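Local coordinates for hypothetical protein S4005 (Shigella flexneri 2a, PDB 1Z67) that is of unknown function but has a largely helical fold that includes a homeodomain-like motif, which leaves a nucleic-acid-binding role possible though unproven, at residues Gln23-Leu26 and Ser27-Glu30. Numbering follows the deposited sequence.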
loop_
_atom_site.group_PDB
_atom_site.type_symbol
_atom_site.label_atom_id
_atom_site.label_comp_id
_atom_site.label_asym_id
_atom_site.label_seq_id
_atom_site.Cartn_x
_atom_site.Cartn_y
_atom_site.Cartn_z
ATOM N N GLN A 23 -7.633 6.248 -1.744
ATOM C CA GLN A 23 -7.249 7.553 -1.162
ATOM C C GLN A 23 -6.622 7.351 0.215
ATOM O O GLN A 23 -5.647 8.008 0.576
ATOM C CB GLN A 23 -8.421 8.541 -1.065
ATOM C CG GLN A 23 -8.029 9.951 -0.579
ATOM C CD GLN A 23 -6.929 10.618 -1.408
ATOM O OE1 GLN A 23 -7.115 10.929 -2.607
ATOM N NE2 GLN A 23 -5.780 10.875 -0.761
ATOM N N ALA A 24 -7.185 6.438 0.986
ATOM C CA ALA A 24 -6.687 6.179 2.327
ATOM C C ALA A 24 -5.269 5.630 2.272
ATOM O O ALA A 24 -4.393 6.058 3.039
ATOM C CB ALA A 24 -7.606 5.221 3.054
ATOM N N ILE A 25 -5.038 4.680 1.369
ATOM C CA ILE A 25 -3.721 4.075 1.286
ATOM C C ILE A 25 -2.737 5.161 0.848
ATOM O O ILE A 25 -1.660 5.269 1.432
ATOM C CB ILE A 25 -3.686 2.895 0.309
ATOM C CG1 ILE A 25 -4.487 1.732 0.880
ATOM C CG2 ILE A 25 -2.214 2.497 -0.015
ATOM C CD1 ILE A 25 -4.785 0.667 -0.131
ATOM N N LEU A 26 -3.121 5.979 -0.139
ATOM C CA LEU A 26 -2.205 7.003 -0.674
ATOM C C LEU A 26 -1.778 7.980 0.411
ATOM O O LEU A 26 -0.564 8.264 0.556
ATOM C CB LEU A 26 -2.880 7.769 -1.803
ATOM C CG LEU A 26 -2.759 7.049 -3.139
ATOM C CD1 LEU A 26 -2.734 5.520 -3.108
ATOM C CD2 LEU A 26 -3.851 7.549 -4.069
ATOM N N SER A 27 -2.766 8.481 1.159
ATOM C CA SER A 27 -2.547 9.450 2.232
ATOM C C SER A 27 -1.661 8.807 3.287
ATOM O O SER A 27 -0.705 9.426 3.745
ATOM C CB SER A 27 -3.873 9.894 2.832
ATOM O OG SER A 27 -4.549 10.719 1.901
ATOM N N TRP A 28 -1.965 7.551 3.636
ATOM C CA TRP A 28 -1.198 6.826 4.648
ATOM C C TRP A 28 0.269 6.670 4.217
ATOM O O TRP A 28 1.175 6.872 5.022
ATOM C CB TRP A 28 -1.839 5.472 4.897
ATOM C CG TRP A 28 -1.006 4.502 5.674
ATOM C CD1 TRP A 28 -0.866 4.432 7.059
ATOM C CD2 TRP A 28 -0.235 3.427 5.140
ATOM N NE1 TRP A 28 -0.065 3.382 7.393
ATOM C CE2 TRP A 28 0.322 2.730 6.254
ATOM C CE3 TRP A 28 0.007 2.937 3.840
ATOM C CZ2 TRP A 28 1.151 1.616 6.099
ATOM C CZ3 TRP A 28 0.817 1.803 3.699
ATOM C CH2 TRP A 28 1.385 1.178 4.815
ATOM N N VAL A 29 0.517 6.353 2.940
ATOM C CA VAL A 29 1.896 6.188 2.485
ATOM C C VAL A 29 2.692 7.463 2.759
ATOM O O VAL A 29 3.804 7.413 3.266
ATOM C CB VAL A 29 1.978 5.818 0.988
ATOM C CG1 VAL A 29 3.439 5.945 0.459
ATOM C CG2 VAL A 29 1.435 4.411 0.742
ATOM N N GLU A 30 2.110 8.600 2.415
ATOM C CA GLU A 30 2.801 9.869 2.608
ATOM C C GLU A 30 2.993 10.180 4.105
ATOM O O GLU A 30 4.071 10.639 4.514
ATOM C CB GLU A 30 2.029 10.981 1.889
ATOM C CG GLU A 30 1.843 10.700 0.366
ATOM C CD GLU A 30 3.096 10.982 -0.494
ATOM O OE1 GLU A 30 3.083 11.962 -1.290
ATOM O OE2 GLU A 30 4.096 10.223 -0.375
#
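Gln23 and Ser27 meet one helical turn apart because of their torsions: Gln23 sends CG opposite its own backbone N (chi1 -175°) and bends at chi2, while Ser27 swings OG beside its backbone N, back toward the preceding turn. The amide NE2 of Gln23 thus ends 2.9 Å from Ser27 OG. The same hydroxyl lies 3.2 Å from Gln23 O, a weak bond and not a settled one, as the hydroxyl proton has another acceptor within reach. Gln23 O is gripped more firmly by Ser27 N, at 3.0 Å and nearly straight (167°).

This pairing rides on regular alpha-helical i to i+4 bonding, repeated from Trp28 N to Ala24 O (2.9 Å) and from Val29 N to Ile25 O (2.9 Å); the step from Glu30 N to Leu26 O is longer, 3.3 Å. Ile25 O also faces the edge of the Trp28 indole, in its plane, with CE3 3.7 Å away. On the apolar side, the CG2 branches of Ile25 and Val29 touch at 4.2 Å, their side chains crossing at a slant.

Helix 21-31 is amphipathic here, with Gln23 exposed and Ala24, Ile25, Trp28 and Val29 buried. Trp28 NE1 gives its hydrogen bond to Ala77 O. Ile25 packs on helix 89-106, Val29 on helix 35-44, and Trp28 touches both of these as well as helix 75-85, joining three helices of the fold.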